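Local coordinates for Lmo0794 protein (Listeria monocytogenes, PDB 3EW7), which is of unknown function but probably binds NAD or NADP as an oxidoreductase of the short-chain dehydrogenase type, at residues A[3-8]-A[25-30]; A[14-19]-A[192-197]. The protein carries 3 engineered substitutions. All blocks are in the same frame, centred on the assembly; numbering follows the deposited sequence.

Interaction 1 of 2, residues A[3-8]-A[25-30]; sequences IGIIGA and HEVTAI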
ATOM      1  N   ILE A   3      -7.339  -6.925   5.837  1.00 54.96           N
ATOM      2  CA  ILE A   3      -6.465  -6.089   5.024  1.00 51.64           C
ATOM      3  C   ILE A   3      -6.697  -4.591   5.217  1.00 50.43           C
ATOM      4  O   ILE A   3      -7.789  -4.086   4.968  1.00 49.98           O
ATOM      5  CB  ILE A   3      -6.647  -6.423   3.535  1.00 51.77           C
ATOM      6  CG1 ILE A   3      -6.302  -7.896   3.295  1.00 53.24           C
ATOM      7  CG2 ILE A   3      -5.758  -5.537   2.690  1.00 51.91           C
ATOM      8  CD1 ILE A   3      -6.598  -8.408   1.891  1.00 52.40           C
ATOM      9  N   GLY A   4      -5.658  -3.888   5.660  1.00 50.12           N
ATOM     10  CA  GLY A   4      -5.754  -2.450   5.862  1.00 49.30           C
ATOM     11  C   GLY A   4      -5.101  -1.703   4.713  1.00 48.58           C
ATOM     12  O   GLY A   4      -3.979  -2.018   4.328  1.00 48.66           O
ATOM     13  N   ILE A   5      -5.794  -0.712   4.159  1.00 47.87           N
ATOM     14  CA  ILE A   5      -5.244   0.040   3.039  1.00 47.44           C
ATOM     15  C   ILE A   5      -4.969   1.518   3.304  1.00 47.73           C
ATOM     16  O   ILE A   5      -5.886   2.317   3.502  1.00 47.76           O
ATOM     17  CB  ILE A   5      -6.153  -0.060   1.786  1.00 45.92           C
ATOM     18  CG1 ILE A   5      -6.329  -1.520   1.368  1.00 45.97           C
ATOM     19  CG2 ILE A   5      -5.538   0.719   0.633  1.00 45.05           C
ATOM     20  CD1 ILE A   5      -7.720  -2.073   1.621  1.00 44.23           C
ATOM     21  N   ILE A   6      -3.691   1.872   3.298  1.00 48.45           N
ATOM     22  CA  ILE A   6      -3.271   3.250   3.486  1.00 49.68           C
ATOM     23  C   ILE A   6      -3.345   3.912   2.113  1.00 50.54           C
ATOM     24  O   ILE A   6      -2.743   3.428   1.149  1.00 49.47           O
ATOM     25  CB  ILE A   6      -1.824   3.324   3.997  1.00 49.70           C
ATOM     26  CG1 ILE A   6      -1.736   2.667   5.376  1.00 50.01           C
ATOM     27  CG2 ILE A   6      -1.363   4.771   4.054  1.00 48.42           C
ATOM     28  CD1 ILE A   6      -0.322   2.361   5.827  1.00 49.85           C
ATOM     29  N   GLY A   7      -4.088   5.013   2.035  1.00 51.16           N
ATOM     30  CA  GLY A   7      -4.247   5.725   0.780  1.00 52.05           C
ATOM     31  C   GLY A   7      -5.438   5.189   0.013  1.00 52.60           C
ATOM     32  O   GLY A   7      -5.467   5.233  -1.221  1.00 53.54           O
ATOM     33  N   ALA A   8      -6.430   4.697   0.753  1.00 51.90           N
ATOM     34  CA  ALA A   8      -7.626   4.107   0.168  1.00 52.62           C
ATOM     35  C   ALA A   8      -8.527   5.068  -0.586  1.00 53.52           C
ATOM     36  O   ALA A   8      -9.665   4.727  -0.910  1.00 54.63           O
ATOM     37  CB  ALA A   8      -8.423   3.398   1.252  1.00 52.18           C
ATOM     38  N   HIS A  25     -12.732 -10.011   1.542  1.00 52.89           N
ATOM     39  CA  HIS A  25     -11.926  -9.701   2.726  1.00 54.04           C
ATOM     40  C   HIS A  25     -12.455  -8.571   3.602  1.00 55.28           C
ATOM     41  O   HIS A  25     -13.223  -7.734   3.131  1.00 57.40           O
ATOM     42  CB  HIS A  25     -10.504  -9.354   2.305  1.00 52.07           C
ATOM     43  CG  HIS A  25      -9.788 -10.480   1.643  1.00 51.48           C
ATOM     44  ND1 HIS A  25      -9.655 -10.580   0.277  1.00 49.97           N
ATOM     45  CD2 HIS A  25      -9.189 -11.576   2.163  1.00 50.27           C
ATOM     46  CE1 HIS A  25      -9.002 -11.689  -0.017  1.00 50.04           C
ATOM     47  NE2 HIS A  25      -8.707 -12.311   1.111  1.00 50.35           N
ATOM     48  N   GLU A  26     -12.050  -8.556   4.875  1.00 55.52           N
ATOM     49  CA  GLU A  26     -12.452  -7.493   5.792  1.00 56.75           C
ATOM     50  C   GLU A  26     -11.455  -6.366   5.566  1.00 55.38           C
ATOM     51  O   GLU A  26     -10.319  -6.416   6.043  1.00 54.95           O
ATOM     52  CB  GLU A  26     -12.378  -7.948   7.245  1.00 60.54           C
ATOM     53  CG  GLU A  26     -13.350  -9.041   7.621  1.00 68.84           C
ATOM     54  CD  GLU A  26     -13.189  -9.479   9.071  1.00 74.66           C
ATOM     55  OE1 GLU A  26     -13.732 -10.546   9.440  1.00 77.17           O
ATOM     56  OE2 GLU A  26     -12.521  -8.751   9.846  1.00 77.85           O
ATOM     57  N   VAL A  27     -11.891  -5.352   4.831  1.00 52.93           N
ATOM     58  CA  VAL A  27     -11.047  -4.223   4.491  1.00 52.15           C
ATOM     59  C   VAL A  27     -11.148  -3.057   5.455  1.00 52.84           C
ATOM     60  O   VAL A  27     -12.247  -2.667   5.847  1.00 53.90           O
ATOM     61  CB  VAL A  27     -11.405  -3.706   3.080  1.00 51.99           C
ATOM     62  CG1 VAL A  27     -10.658  -2.426   2.780  1.00 52.22           C
ATOM     63  CG2 VAL A  27     -11.085  -4.758   2.043  1.00 50.27           C
ATOM     64  N   THR A  28     -10.001  -2.510   5.846  1.00 53.19           N
ATOM     65  CA  THR A  28      -9.976  -1.338   6.716  1.00 54.44           C
ATOM     66  C   THR A  28      -9.340  -0.207   5.925  1.00 55.69           C
ATOM     67  O   THR A  28      -8.235  -0.350   5.401  1.00 54.83           O
ATOM     68  CB  THR A  28      -9.145  -1.544   7.998  1.00 54.85           C
ATOM     69  OG1 THR A  28      -9.875  -2.360   8.919  1.00 58.05           O
ATOM     70  CG2 THR A  28      -8.852  -0.202   8.665  1.00 54.28           C
ATOM     71  N   ALA A  29     -10.055   0.910   5.820  1.00 56.98           N
ATOM     72  CA  ALA A  29      -9.544   2.066   5.106  1.00 57.86           C
ATOM     73  C   ALA A  29      -8.799   2.937   6.115  1.00 59.01           C
ATOM     74  O   ALA A  29      -9.376   3.387   7.104  1.00 59.94           O
ATOM     75  CB  ALA A  29     -10.686   2.848   4.471  1.00 56.84           C
ATOM     76  N   ILE A  30      -7.510   3.144   5.872  1.00 58.86           N
ATOM     77  CA  ILE A  30      -6.682   3.957   6.743  1.00 58.92           C
ATOM     78  C   ILE A  30      -6.443   5.256   5.989  1.00 62.50           C
ATOM     79  O   ILE A  30      -5.784   5.271   4.945  1.00 63.17           O
ATOM     80  CB  ILE A  30      -5.366   3.235   7.041  1.00 56.82           C
ATOM     81  CG1 ILE A  30      -5.674   1.900   7.726  1.00 54.84           C
ATOM     82  CG2 ILE A  30      -4.476   4.093   7.921  1.00 54.90           C
ATOM     83  CD1 ILE A  30      -4.472   1.017   7.934  1.00 51.25           C
TER
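Ile3 to Ile6 and Val27 to Ile30 pair as the first two parallel strands of a Rossmann fold, the two arms of its opening beta-alpha-beta unit, and Ile5 to Ala8 form the type II turn at the end of the first strand. Ile3 and Ile5 each use both their N and their O, on residues flanking their partners Val27 and Ala29, as in parallel sheets. Ile3 N donates to Glu26 O (3.0 Å) and Ile3 O accepts from Thr28 N (2.9 Å); two residues on, Ile5 N reaches Thr28 O at 2.8 Å and Ile5 O takes Ile30 N at 3.0 Å. A weak bond from Gly7 N to Ile30 O extends the ladder into the turn, where Gly7 has a positive phi (90°).

Side chains split between the two sheet faces. On the face carrying Ile3, Ile5, Val27 and Ala29, the CD1 methyl of Ile3 lies over one face of the His25 ring, 4.0 Å from its centroid, a CH-pi contact offset toward the rim. Ile3 places CG1 beside its own backbone N and then extends fully (chi2 173°), which carries CD1 out to the imidazole. Past the end of the strand, Ala8 CB meets Ala29 CB at 4.0 Å. On the other face, Ile6 CG1 lies against Ile30 CG2, also at 4.0 Å, while side-chain-less Gly4 has Ile30 CD1 close to its CA. Thr28 OG1 on this face is hydrogen-bonded to Gln62.

Strand 2-6 is flanked by strand 64-67 on its other edge, Gly4 and Ile6 bonding to Val66. Helix 11-22 covers Ile5, Ala8 and Val27 through Leu17, and helix 187-199 reaches Ile3 through Ile198.

Interaction 2 of 2, residues A[14-19]-A[192-197]; sequences SRILEE and IAVLDE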
ATOM      1  N   SER A  14      -7.607   3.035  -4.193  1.00 57.62           N
ATOM      2  CA  SER A  14      -9.051   2.981  -4.318  1.00 58.61           C
ATOM      3  C   SER A  14      -9.535   1.638  -4.883  1.00 58.33           C
ATOM      4  O   SER A  14     -10.518   1.055  -4.391  1.00 59.14           O
ATOM      5  CB  SER A  14      -9.515   4.129  -5.209  1.00 59.67           C
ATOM      6  OG  SER A  14     -10.834   4.508  -4.881  1.00 63.10           O
ATOM      7  N   ARG A  15      -8.851   1.148  -5.913  1.00 56.07           N
ATOM      8  CA  ARG A  15      -9.232  -0.117  -6.529  1.00 55.82           C
ATOM      9  C   ARG A  15      -8.746  -1.243  -5.649  1.00 53.31           C
ATOM     10  O   ARG A  15      -9.494  -2.169  -5.357  1.00 54.91           O
ATOM     11  CB  ARG A  15      -8.603  -0.289  -7.916  1.00 58.60           C
ATOM     12  CG  ARG A  15      -8.169   0.994  -8.601  1.00 63.07           C
ATOM     13  CD  ARG A  15      -9.272   1.659  -9.417  1.00 66.59           C
ATOM     14  NE  ARG A  15     -10.503   0.871  -9.471  1.00 69.44           N
ATOM     15  CZ  ARG A  15     -11.629   1.197  -8.841  1.00 68.91           C
ATOM     16  NH1 ARG A  15     -11.690   2.302  -8.100  1.00 66.85           N
ATOM     17  NH2 ARG A  15     -12.696   0.417  -8.957  1.00 66.91           N
ATOM     18  N   ILE A  16      -7.486  -1.168  -5.236  1.00 49.78           N
ATOM     19  CA  ILE A  16      -6.938  -2.200  -4.385  1.00 46.17           C
ATOM     20  C   ILE A  16      -7.966  -2.518  -3.314  1.00 46.65           C
ATOM     21  O   ILE A  16      -8.193  -3.677  -2.971  1.00 47.02           O
ATOM     22  CB  ILE A  16      -5.627  -1.754  -3.745  1.00 42.78           C
ATOM     23  CG1 ILE A  16      -4.549  -1.668  -4.832  1.00 40.65           C
ATOM     24  CG2 ILE A  16      -5.224  -2.725  -2.647  1.00 40.83           C
ATOM     25  CD1 ILE A  16      -3.147  -1.408  -4.315  1.00 38.81           C
ATOM     26  N   LEU A  17      -8.626  -1.486  -2.815  1.00 46.91           N
ATOM     27  CA  LEU A  17      -9.634  -1.686  -1.794  1.00 47.97           C
ATOM     28  C   LEU A  17     -10.841  -2.399  -2.362  1.00 47.82           C
ATOM     29  O   LEU A  17     -11.297  -3.386  -1.782  1.00 48.42           O
ATOM     30  CB  LEU A  17     -10.053  -0.351  -1.173  1.00 49.59           C
ATOM     31  CG  LEU A  17     -11.181  -0.458  -0.140  1.00 50.43           C
ATOM     32  CD1 LEU A  17     -10.970   0.508   1.020  1.00 47.23           C
ATOM     33  CD2 LEU A  17     -12.513  -0.212  -0.846  1.00 51.99           C
ATOM     34  N   GLU A  18     -11.367  -1.907  -3.482  1.00 48.41           N
ATOM     35  CA  GLU A  18     -12.531  -2.547  -4.109  1.00 51.02           C
ATOM     36  C   GLU A  18     -12.270  -4.028  -4.350  1.00 49.96           C
ATOM     37  O   GLU A  18     -13.003  -4.881  -3.855  1.00 48.46           O
ATOM     38  CB  GLU A  18     -12.891  -1.873  -5.445  1.00 53.70           C
ATOM     39  CG  GLU A  18     -13.711  -0.588  -5.313  1.00 58.87           C
ATOM     40  CD  GLU A  18     -14.934  -0.760  -4.409  1.00 62.60           C
ATOM     41  OE1 GLU A  18     -15.720  -1.715  -4.629  1.00 64.78           O
ATOM     42  OE2 GLU A  18     -15.106   0.065  -3.478  1.00 65.18           O
ATOM     43  N   GLU A  19     -11.215  -4.309  -5.113  1.00 50.83           N
ATOM     44  CA  GLU A  19     -10.787  -5.668  -5.449  1.00 51.26           C
ATOM     45  C   GLU A  19     -10.702  -6.524  -4.189  1.00 51.08           C
ATOM     46  O   GLU A  19     -11.119  -7.685  -4.182  1.00 51.83           O
ATOM     47  CB  GLU A  19      -9.415  -5.622  -6.136  1.00 50.85           C
ATOM     48  CG  GLU A  19      -8.889  -6.961  -6.623  1.00 51.58           C
ATOM     49  CD  GLU A  19      -9.779  -7.580  -7.681  1.00 53.33           C
ATOM     50  OE1 GLU A  19     -10.325  -6.815  -8.499  1.00 55.25           O
ATOM     51  OE2 GLU A  19      -9.922  -8.820  -7.705  1.00 53.76           O
ATOM     52  N   ILE A 192      -5.757  -6.400  -9.230  1.00 53.11           N
ATOM     53  CA  ILE A 192      -5.921  -7.849  -9.303  1.00 50.70           C
ATOM     54  C   ILE A 192      -4.593  -8.544  -9.016  1.00 49.58           C
ATOM     55  O   ILE A 192      -4.553  -9.557  -8.328  1.00 49.47           O
ATOM     56  CB  ILE A 192      -6.440  -8.259 -10.689  1.00 50.28           C
ATOM     57  CG1 ILE A 192      -7.927  -7.899 -10.786  1.00 49.62           C
ATOM     58  CG2 ILE A 192      -6.183  -9.747 -10.934  1.00 46.97           C
ATOM     59  CD1 ILE A 192      -8.441  -7.752 -12.207  1.00 49.18           C
ATOM     60  N   ALA A 193      -3.512  -7.988  -9.552  1.00 47.24           N
ATOM     61  CA  ALA A 193      -2.188  -8.532  -9.324  1.00 44.69           C
ATOM     62  C   ALA A 193      -1.894  -8.360  -7.838  1.00 44.92           C
ATOM     63  O   ALA A 193      -1.554  -9.324  -7.159  1.00 45.34           O
ATOM     64  CB  ALA A 193      -1.152  -7.774 -10.156  1.00 42.00           C
ATOM     65  N   VAL A 194      -2.042  -7.130  -7.338  1.00 44.13           N
ATOM     66  CA  VAL A 194      -1.778  -6.841  -5.928  1.00 43.91           C
ATOM     67  C   VAL A 194      -2.479  -7.856  -5.026  1.00 44.94           C
ATOM     68  O   VAL A 194      -1.847  -8.494  -4.183  1.00 45.10           O
ATOM     69  CB  VAL A 194      -2.224  -5.390  -5.542  1.00 43.35           C
ATOM     70  CG1 VAL A 194      -2.279  -5.234  -4.031  1.00 40.00           C
ATOM     71  CG2 VAL A 194      -1.234  -4.373  -6.103  1.00 41.76           C
ATOM     72  N   LEU A 195      -3.776  -8.048  -5.206  1.00 44.79           N
ATOM     73  CA  LEU A 195      -4.500  -9.002  -4.398  1.00 45.91           C
ATOM     74  C   LEU A 195      -4.120 -10.465  -4.648  1.00 47.69           C
ATOM     75  O   LEU A 195      -4.357 -11.314  -3.788  1.00 48.97           O
ATOM     76  CB  LEU A 195      -5.995  -8.798  -4.562  1.00 44.82           C
ATOM     77  CG  LEU A 195      -6.428  -7.985  -3.351  1.00 46.09           C
ATOM     78  CD1 LEU A 195      -6.582  -6.527  -3.723  1.00 46.17           C
ATOM     79  CD2 LEU A 195      -7.715  -8.559  -2.811  1.00 49.10           C
ATOM     80  N   ASP A 196      -3.542 -10.765  -5.809  1.00 49.10           N
ATOM     81  CA  ASP A 196      -3.107 -12.126  -6.096  1.00 50.34           C
ATOM     82  C   ASP A 196      -1.925 -12.434  -5.174  1.00 49.30           C
ATOM     83  O   ASP A 196      -1.895 -13.471  -4.504  1.00 46.39           O
ATOM     84  CB  ASP A 196      -2.657 -12.277  -7.557  1.00 53.95           C
ATOM     85  CG  ASP A 196      -3.816 -12.519  -8.502  1.00 57.74           C
ATOM     86  OD1 ASP A 196      -4.863 -13.017  -8.026  1.00 58.52           O
ATOM     87  OD2 ASP A 196      -3.682 -12.222  -9.715  1.00 59.41           O
ATOM     88  N   GLU A 197      -0.973 -11.501  -5.159  1.00 48.84           N
ATOM     89  CA  GLU A 197       0.226 -11.593  -4.359  1.00 49.09           C
ATOM     90  C   GLU A 197      -0.120 -11.695  -2.838  1.00 50.38           C
ATOM     91  O   GLU A 197       0.628 -12.325  -2.085  1.00 48.96           O
ATOM     92  CB  GLU A 197       1.136 -10.383  -4.618  1.00 46.86           C
ATOM     93  CG  GLU A 197       2.425 -10.423  -3.844  1.00 47.30           C
ATOM     94  CD  GLU A 197       3.150 -11.744  -4.016  1.00 49.85           C
ATOM     95  OE1 GLU A 197       2.962 -12.403  -5.066  1.00 51.72           O
ATOM     96  OE2 GLU A 197       3.919 -12.116  -3.107  1.00 50.43           O
TER
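Ile16 and Glu19 meet Val194, Leu195 and Ile192 where two helices on the same side of the Rossmann sheet pack together: helix 11-22, the crossover of the first beta-alpha-beta unit, and helix 187-199, which precedes the last strand. The axes of the two segments approach to 9.2 Å and cross at -56°.

Apolar packing fills the buried part. Ile16 CD1 lies against both methyls of Val194, 3.9 Å from CG1, and the two side chains cross at about a right angle. Leu195 pushes between Ile16 and Glu19: its CD1 sits 3.4 Å from Ile16 O and 3.7 Å from Glu19 CG, while CD2 lies near the backbone carbonyl of Glu19.

Glu19 takes part with both its methylenes and its carboxylate. It sets CG anti to its N (chi1 -176°) and bends at chi2 (62°), which brings CB and CG against Leu195 and turns the carboxylate to Ile192. Arg23, just after helix 11-22, makes salt bridges to Glu19 OE2 and, across to helix 187-199, to Asp196 OD1. On the same Glu19 carboxylate, OE1 lies 3.5 Å from Ile192 CG1.

Overall arrangement
From the N terminus, the chain runs along strand 2-6, turns, passes through helix 11-22 and returns in strand 26-31, where interaction 1 closes a short loop of 16 residues. Interaction 2 starts inside that loop, at 14-19, but is completed only 173 residues later at 192-197, so the two contacts cross rather than nest. The long connection contains the remaining strands up to 150-154. Interaction 1 thus joins neighbouring strands, whereas interaction 2 ties the first crossover helix to the helix leading toward edge strand 207-209. Both contacts draw on helix 11-22, whose Leu17 faces the strand pair of interaction 1 while Ile16 and Glu19 face helix 187-199.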